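PDB 3QNK: putative lipoprotein from Bacteroides fragilis, which probably binds glycans at the outer membrane as the SusD-like lipoprotein of a nutrient-uptake system, although its ligand is not established. Local coordinates for residues Phe118-Glu121 / Met122-Tyr126; Phe454-Val457 / Arg458-Ile462. All blocks are in the same frame, centred on the assembly; numbering follows the deposited sequence.

In the fold
Both contacts are local, contact 1 within one helix, contact 2 over the last turn of a helix and the residues that end it, and their centres lie about 15 Å apart. Contact 1, on helix 101-126, is buried among other helices. It pairs aromatic and aliphatic packing on its inner flanks with a salt-bridge network on the side where a phosphate ion is bound. Contact 2 is partly buried; its backbone closes helix 453-460 in a Schellman motif, while its side chains add an Asp-Arg salt bridge and a CH-pi contact with Trp460. The two helices are far apart in the chain, yet they meet directly: Arg458 NH1 probably hydrogen-bonds to Lys124 O, and Lys124 makes a cation-pi contact with Tyr455.

Contact 1 of 2, residues Phe118-Glu121 / Met122-Tyr126; sequences FYFE and MVKRY. With PO4 (phosphate ion), chain F.
The backbone oxygen of Tyr119 receives two N-H groups from the next turn: a straight helical bond from Val123 N at 2.8 Å, and a weak one from Met122 N at 3.1 Å. On another side of this helix Glu121 serves two cations one turn on. Its OE1 forms a salt bridge with Arg125 NH1, the carboxylate and guanidinium planes standing 62° apart, while Glu121 OE2 makes only a long ion pair with Lys124 NZ at 3.8 Å. Arg125 also donates from NH1 and NH2 to O1 of a phosphate ion, probably from the crystallisation liquor, each 3.2 Å away; Asp74 is a further partner of NH2. Lysine suits position 124 because its methylenes can lie on an aromatic ring while the ammonium end stays near Glu121: bent at chi3 (86°), the chain lays Lys124 CE over one face of the Phe120 ring, 3.8 Å from the centroid, in a CH-pi contact. Met122, present as selenomethionine, brings its CE to Tyr119 CD1 at 3.5 Å. Within the alpha-alpha superhelix, Tyr119 and Met122 pack on helix 76-93, Val123 lies against helix 149-166, and Phe120 reaches helix 181-194.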
ATOM      1  N   PHE B 118      12.343   9.881  -7.416  1.00 46.65           N
ATOM      2  CA  PHE B 118      11.175   8.985  -7.415  1.00 45.97           C
ATOM      3  C   PHE B 118      11.001   8.316  -8.763  1.00 48.72           C
ATOM      4  O   PHE B 118      10.819   7.100  -8.784  1.00 48.29           O
ATOM      5  CB  PHE B 118       9.889   9.714  -6.995  1.00 48.62           C
ATOM      6  CG  PHE B 118       9.924  10.258  -5.590  1.00 52.25           C
ATOM      7  CD1 PHE B 118      10.563   9.565  -4.571  1.00 56.14           C
ATOM      8  CD2 PHE B 118       9.278  11.440  -5.271  1.00 58.32           C
ATOM      9  CE1 PHE B 118      10.591  10.067  -3.266  1.00 58.01           C
ATOM     10  CE2 PHE B 118       9.307  11.944  -3.962  1.00 62.40           C
ATOM     11  CZ  PHE B 118       9.960  11.247  -2.968  1.00 59.55           C
ATOM     12  N   TYR B 119      11.113   9.075  -9.876  1.00 44.71           N
ATOM     13  CA  TYR B 119      11.008   8.523 -11.219  1.00 44.52           C
ATOM     14  C   TYR B 119      12.168   7.580 -11.519  1.00 52.51           C
ATOM     15  O   TYR B 119      11.953   6.547 -12.168  1.00 52.70           O
ATOM     16  CB  TYR B 119      10.938   9.610 -12.276  1.00 47.21           C
ATOM     17  CG  TYR B 119       9.521   9.985 -12.678  1.00 50.98           C
ATOM     18  CD1 TYR B 119       8.696   9.074 -13.337  1.00 52.14           C
ATOM     19  CD2 TYR B 119       9.029  11.269 -12.461  1.00 52.00           C
ATOM     20  CE1 TYR B 119       7.397   9.414 -13.709  1.00 51.22           C
ATOM     21  CE2 TYR B 119       7.738  11.621 -12.845  1.00 52.69           C
ATOM     22  CZ  TYR B 119       6.923  10.686 -13.447  1.00 59.08           C
ATOM     23  OH  TYR B 119       5.657  11.043 -13.813  1.00 67.10           O
ATOM     24  N   PHE B 120      13.386   7.890 -11.012  1.00 50.36           N
ATOM     25  CA  PHE B 120      14.548   7.022 -11.225  1.00 50.09           C
ATOM     26  C   PHE B 120      14.330   5.663 -10.586  1.00 52.11           C
ATOM     27  O   PHE B 120      14.704   4.685 -11.201  1.00 51.37           O
ATOM     28  CB  PHE B 120      15.843   7.657 -10.704  1.00 52.84           C
ATOM     29  CG  PHE B 120      17.118   6.888 -11.000  1.00 53.13           C
ATOM     30  CD1 PHE B 120      17.368   6.376 -12.273  1.00 54.62           C
ATOM     31  CD2 PHE B 120      18.106   6.745 -10.027  1.00 53.25           C
ATOM     32  CE1 PHE B 120      18.562   5.687 -12.544  1.00 54.20           C
ATOM     33  CE2 PHE B 120      19.305   6.076 -10.312  1.00 53.74           C
ATOM     34  CZ  PHE B 120      19.521   5.552 -11.560  1.00 50.64           C
ATOM     35  N   GLU B 121      13.677   5.582  -9.404  1.00 49.05           N
ATOM     36  CA  GLU B 121      13.362   4.292  -8.766  1.00 48.51           C
ATOM     37  C   GLU B 121      12.463   3.427  -9.639  1.00 54.18           C
ATOM     38  O   GLU B 121      12.605   2.199  -9.650  1.00 56.41           O
ATOM     39  CB  GLU B 121      12.697   4.456  -7.403  1.00 50.21           C
ATOM     40  CG  GLU B 121      13.669   4.299  -6.250  1.00 65.57           C
ATOM     41  CD  GLU B 121      14.558   3.068  -6.232  1.00 90.92           C
ATOM     42  OE1 GLU B 121      14.009   1.949  -6.326  1.00 62.32           O
ATOM     43  OE2 GLU B 121      15.795   3.217  -6.095  1.00 96.14           O
HETATM   44  N   MSE B 122      11.558   4.064 -10.385  1.00 48.52           N
HETATM   45  CA  MSE B 122      10.656   3.367 -11.289  1.00 46.46           C
HETATM   46  C   MSE B 122      11.377   2.975 -12.566  1.00 50.95           C
HETATM   47  O   MSE B 122      11.315   1.812 -12.966  1.00 51.85           O
HETATM   48  CB  MSE B 122       9.437   4.242 -11.605  1.00 48.46           C
HETATM   49  CG  MSE B 122       8.522   4.431 -10.402  1.00 54.27           C
HETATM   50 SE   MSE B 122       6.847   5.202 -10.919  0.75 60.13          SE
HETATM   51  CE  MSE B 122       7.319   6.963 -10.845  1.00 57.16           C
ATOM     52  N   VAL B 123      12.066   3.933 -13.204  1.00 47.00           N
ATOM     53  CA  VAL B 123      12.766   3.725 -14.475  1.00 45.85           C
ATOM     54  C   VAL B 123      13.834   2.645 -14.356  1.00 48.58           C
ATOM     55  O   VAL B 123      13.887   1.783 -15.239  1.00 49.59           O
ATOM     56  CB  VAL B 123      13.324   5.050 -15.062  1.00 49.08           C
ATOM     57  CG1 VAL B 123      14.153   4.809 -16.319  1.00 47.36           C
ATOM     58  CG2 VAL B 123      12.179   5.997 -15.374  1.00 49.76           C
ATOM     59  N   LYS B 124      14.638   2.634 -13.262  1.00 44.23           N
ATOM     60  CA  LYS B 124      15.690   1.613 -13.084  1.00 42.17           C
ATOM     61  C   LYS B 124      15.086   0.170 -13.010  1.00 47.37           C
ATOM     62  O   LYS B 124      15.796  -0.792 -13.267  1.00 48.96           O
ATOM     63  CB  LYS B 124      16.625   1.919 -11.887  1.00 41.36           C
ATOM     64  CG  LYS B 124      15.968   1.900 -10.511  1.00 50.34           C
ATOM     65  CD  LYS B 124      17.011   1.921  -9.376  1.00 46.88           C
ATOM     66  CE  LYS B 124      17.492   3.289  -8.948  1.00 50.11           C
ATOM     67  NZ  LYS B 124      18.871   3.223  -8.354  1.00 70.60           N
ATOM     68  N   ARG B 125      13.783   0.039 -12.761  1.00 42.82           N
ATOM     69  CA  ARG B 125      13.079  -1.225 -12.617  1.00 41.69           C
ATOM     70  C   ARG B 125      12.315  -1.613 -13.866  1.00 48.27           C
ATOM     71  O   ARG B 125      12.627  -2.636 -14.475  1.00 48.34           O
ATOM     72  CB  ARG B 125      12.102  -1.164 -11.421  1.00 39.91           C
ATOM     73  CG  ARG B 125      12.765  -1.169 -10.057  1.00 51.13           C
ATOM     74  CD  ARG B 125      11.723  -0.982  -8.987  1.00 62.41           C
ATOM     75  NE  ARG B 125      11.899  -1.866  -7.828  1.00 69.35           N
ATOM     76  CZ  ARG B 125      12.616  -1.545  -6.757  1.00 74.44           C
ATOM     77  NH1 ARG B 125      13.262  -0.395  -6.707  1.00 63.77           N
ATOM     78  NH2 ARG B 125      12.707  -2.384  -5.735  1.00 60.69           N
ATOM     79  N   TYR B 126      11.307  -0.800 -14.244  1.00 46.40           N
ATOM     80  CA  TYR B 126      10.401  -1.069 -15.368  1.00 47.23           C
ATOM     81  C   TYR B 126      10.897  -0.557 -16.741  1.00 53.43           C
ATOM     82  O   TYR B 126      10.385  -1.018 -17.762  1.00 55.77           O
ATOM     83  CB  TYR B 126       9.019  -0.445 -15.078  1.00 48.32           C
ATOM     84  CG  TYR B 126       8.457  -0.774 -13.705  1.00 47.96           C
ATOM     85  CD1 TYR B 126       7.776  -1.965 -13.475  1.00 48.95           C
ATOM     86  CD2 TYR B 126       8.588   0.115 -12.643  1.00 48.35           C
ATOM     87  CE1 TYR B 126       7.259  -2.274 -12.217  1.00 47.34           C
ATOM     88  CE2 TYR B 126       8.061  -0.177 -11.387  1.00 48.67           C
ATOM     89  CZ  TYR B 126       7.403  -1.375 -11.177  1.00 49.72           C
ATOM     90  OH  TYR B 126       6.863  -1.655  -9.948  1.00 44.20           O
TER
HETATM   91  P   PO4 F 601      13.274   0.927  -2.469  1.00107.86           P
HETATM   92  O1  PO4 F 601      13.546  -0.223  -3.568  1.00113.93           O
HETATM   93  O2  PO4 F 601      11.680   1.098  -2.153  1.00111.07           O
HETATM   94  O3  PO4 F 601      14.298   0.757  -1.213  1.00112.31           O
HETATM   95  O4  PO4 F 601      13.727   2.316  -3.070  1.00115.80           O

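Contact 2 of 2, residues Phe454-Val457 / Arg458-Ile462; sequences FYDV and RRWKI
This is a helix-ending contact, a Schellman motif that closes helix 453-460 just before the short helix 463-466 begins; in the SusD-type superhelix, Tyr455 packs this helix on helices 101-126 and 181-194. Regular bonds run up to Trp460 N, which reaches Asp456 O at 2.8 Å. Lys461, the C-prime residue, is here a non-glycine with positive phi (57°), and the chain closes on itself through Ile462 N to Val457 O, 2.9 Å, with a weak inner bond from Lys461 N to Arg458 O. The Lys461 side chain leads away to a cation-pi contact with Tyr496.

Asp456 works on two fronts. Asp456 OD1 accepts from Arg459 NE (2.9 Å) and Arg459 NH2 (3.0 Å), a side-on grip upon a single oxygen, both nitrogens coming from the same face of the carboxylate. Arg459 lies alongside the acid because its CG sits between the backbone N and the carbonyl carbon (chi1 68°) and the chain then stays extended to NE. Its NH1 continues to Glu400, which also accepts from Trp460 NE1, so one acid ties together two neighbouring side chains. Asp456 CB, meanwhile, sits over the six-membered ring of Trp460 in a CH-pi contact, 3.8 Å from the centroid.

On another flank Phe454 CE1 lies over the centre of the Arg458 guanidinium, but the planes are 62° apart, so the groups are not stacked; NH2 is held by Leu495 O and NH1 by Lys124 O. The apolar part of the closure is Val457 CG2 against Ile462 CG1, 4.1 Å apart.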
ATOM      1  N   PHE B 454      22.311  -5.313  -7.964  1.00 46.55           N
ATOM      2  CA  PHE B 454      21.231  -5.802  -8.788  1.00 43.19           C
ATOM      3  C   PHE B 454      21.144  -4.957 -10.073  1.00 49.88           C
ATOM      4  O   PHE B 454      20.969  -5.506 -11.153  1.00 52.01           O
ATOM      5  CB  PHE B 454      19.933  -5.770  -7.951  1.00 43.74           C
ATOM      6  CG  PHE B 454      18.683  -6.078  -8.722  1.00 42.80           C
ATOM      7  CD1 PHE B 454      18.117  -5.123  -9.575  1.00 43.43           C
ATOM      8  CD2 PHE B 454      18.097  -7.326  -8.642  1.00 41.76           C
ATOM      9  CE1 PHE B 454      17.001  -5.429 -10.328  1.00 43.16           C
ATOM     10  CE2 PHE B 454      17.017  -7.656  -9.449  1.00 43.82           C
ATOM     11  CZ  PHE B 454      16.475  -6.712 -10.282  1.00 42.27           C
ATOM     12  N   TYR B 455      21.285  -3.631  -9.962  1.00 45.38           N
ATOM     13  CA  TYR B 455      21.215  -2.705 -11.094  1.00 43.64           C
ATOM     14  C   TYR B 455      22.523  -2.686 -11.869  1.00 48.17           C
ATOM     15  O   TYR B 455      22.505  -2.418 -13.068  1.00 49.29           O
ATOM     16  CB  TYR B 455      20.815  -1.312 -10.611  1.00 43.21           C
ATOM     17  CG  TYR B 455      19.525  -1.332  -9.818  1.00 42.42           C
ATOM     18  CD1 TYR B 455      18.289  -1.503 -10.453  1.00 42.54           C
ATOM     19  CD2 TYR B 455      19.538  -1.196  -8.433  1.00 44.11           C
ATOM     20  CE1 TYR B 455      17.102  -1.572  -9.720  1.00 41.51           C
ATOM     21  CE2 TYR B 455      18.360  -1.241  -7.690  1.00 45.90           C
ATOM     22  CZ  TYR B 455      17.145  -1.433  -8.337  1.00 49.62           C
ATOM     23  OH  TYR B 455      16.008  -1.439  -7.579  1.00 43.43           O
ATOM     24  N   ASP B 456      23.643  -3.039 -11.224  1.00 44.38           N
ATOM     25  CA  ASP B 456      24.914  -3.151 -11.927  1.00 44.59           C
ATOM     26  C   ASP B 456      24.879  -4.390 -12.872  1.00 48.23           C
ATOM     27  O   ASP B 456      25.180  -4.269 -14.058  1.00 47.84           O
ATOM     28  CB  ASP B 456      26.061  -3.227 -10.929  1.00 46.66           C
ATOM     29  CG  ASP B 456      26.423  -1.894 -10.270  1.00 55.81           C
ATOM     30  OD1 ASP B 456      26.001  -0.820 -10.794  1.00 57.40           O
ATOM     31  OD2 ASP B 456      27.152  -1.916  -9.252  1.00 59.31           O
ATOM     32  N   VAL B 457      24.377  -5.527 -12.372  1.00 42.90           N
ATOM     33  CA  VAL B 457      24.215  -6.764 -13.136  1.00 42.16           C
ATOM     34  C   VAL B 457      23.286  -6.511 -14.350  1.00 48.32           C
ATOM     35  O   VAL B 457      23.561  -6.983 -15.457  1.00 48.48           O
ATOM     36  CB  VAL B 457      23.682  -7.897 -12.203  1.00 44.01           C
ATOM     37  CG1 VAL B 457      23.097  -9.069 -12.986  1.00 41.91           C
ATOM     38  CG2 VAL B 457      24.775  -8.388 -11.251  1.00 43.79           C
ATOM     39  N   ARG B 458      22.212  -5.746 -14.126  1.00 43.89           N
ATOM     40  CA  ARG B 458      21.163  -5.400 -15.093  1.00 41.86           C
ATOM     41  C   ARG B 458      21.689  -4.514 -16.190  1.00 46.76           C
ATOM     42  O   ARG B 458      21.445  -4.785 -17.382  1.00 49.51           O
ATOM     43  CB  ARG B 458      20.026  -4.681 -14.340  1.00 35.69           C
ATOM     44  CG  ARG B 458      18.873  -4.233 -15.192  1.00 34.54           C
ATOM     45  CD  ARG B 458      17.670  -3.945 -14.308  1.00 27.47           C
ATOM     46  NE  ARG B 458      16.822  -5.113 -14.109  1.00 39.23           N
ATOM     47  CZ  ARG B 458      15.578  -5.034 -13.662  1.00 55.72           C
ATOM     48  NH1 ARG B 458      15.048  -3.853 -13.372  1.00 35.61           N
ATOM     49  NH2 ARG B 458      14.845  -6.134 -13.521  1.00 47.07           N
ATOM     50  N   ARG B 459      22.395  -3.432 -15.795  1.00 41.06           N
ATOM     51  CA  ARG B 459      22.920  -2.451 -16.747  1.00 40.55           C
ATOM     52  C   ARG B 459      24.134  -2.999 -17.499  1.00 45.37           C
ATOM     53  O   ARG B 459      24.248  -2.758 -18.700  1.00 46.90           O
ATOM     54  CB  ARG B 459      23.204  -1.099 -16.089  1.00 38.73           C
ATOM     55  CG  ARG B 459      24.338  -1.081 -15.093  1.00 47.67           C
ATOM     56  CD  ARG B 459      24.331   0.227 -14.365  1.00 47.35           C
ATOM     57  NE  ARG B 459      25.421   0.288 -13.404  1.00 45.40           N
ATOM     58  CZ  ARG B 459      26.638   0.716 -13.690  1.00 50.54           C
ATOM     59  NH1 ARG B 459      26.931   1.143 -14.914  1.00 31.10           N
ATOM     60  NH2 ARG B 459      27.572   0.726 -12.761  1.00 41.40           N
ATOM     61  N   TRP B 460      25.001  -3.768 -16.828  1.00 42.00           N
ATOM     62  CA  TRP B 460      26.147  -4.406 -17.468  1.00 41.94           C
ATOM     63  C   TRP B 460      25.733  -5.617 -18.268  1.00 46.20           C
ATOM     64  O   TRP B 460      26.538  -6.135 -19.047  1.00 48.95           O
ATOM     65  CB  TRP B 460      27.181  -4.846 -16.430  1.00 40.70           C
ATOM     66  CG  TRP B 460      27.858  -3.711 -15.735  1.00 42.18           C
ATOM     67  CD1 TRP B 460      28.072  -2.457 -16.219  1.00 44.96           C
ATOM     68  CD2 TRP B 460      28.453  -3.751 -14.438  1.00 42.23           C
ATOM     69  NE1 TRP B 460      28.729  -1.700 -15.288  1.00 44.33           N
ATOM     70  CE2 TRP B 460      28.989  -2.469 -14.188  1.00 45.50           C
ATOM     71  CE3 TRP B 460      28.569  -4.748 -13.451  1.00 43.56           C
ATOM     72  CZ2 TRP B 460      29.623  -2.144 -12.993  1.00 45.14           C
ATOM     73  CZ3 TRP B 460      29.205  -4.432 -12.262  1.00 45.56           C
ATOM     74  CH2 TRP B 460      29.736  -3.146 -12.047  1.00 46.78           C
ATOM     75  N   LYS B 461      24.486  -6.092 -18.060  1.00 39.92           N
ATOM     76  CA  LYS B 461      23.914  -7.250 -18.725  1.00 39.24           C
ATOM     77  C   LYS B 461      24.803  -8.494 -18.467  1.00 42.11           C
ATOM     78  O   LYS B 461      25.320  -9.079 -19.405  1.00 42.02           O
ATOM     79  CB  LYS B 461      23.645  -6.999 -20.231  1.00 40.68           C
ATOM     80  CG  LYS B 461      22.519  -6.004 -20.458  1.00 49.43           C
ATOM     81  CD  LYS B 461      21.880  -6.135 -21.845  1.00 62.63           C
ATOM     82  CE  LYS B 461      20.777  -5.117 -22.158  1.00 80.49           C
ATOM     83  NZ  LYS B 461      19.632  -5.134 -21.190  1.00 92.30           N
ATOM     84  N   ILE B 462      24.991  -8.858 -17.168  1.00 37.16           N
ATOM     85  CA  ILE B 462      25.799 -10.008 -16.724  1.00 36.14           C
ATOM     86  C   ILE B 462      24.962 -10.983 -15.834  1.00 44.22           C
ATOM     87  O   ILE B 462      25.521 -11.692 -14.977  1.00 44.25           O
ATOM     88  CB  ILE B 462      27.117  -9.585 -16.030  1.00 37.93           C
ATOM     89  CG1 ILE B 462      26.873  -8.741 -14.767  1.00 38.35           C
ATOM     90  CG2 ILE B 462      28.062  -8.903 -17.014  1.00 38.00           C
ATOM     91  CD1 ILE B 462      28.014  -8.687 -13.786  1.00 44.41           C
TER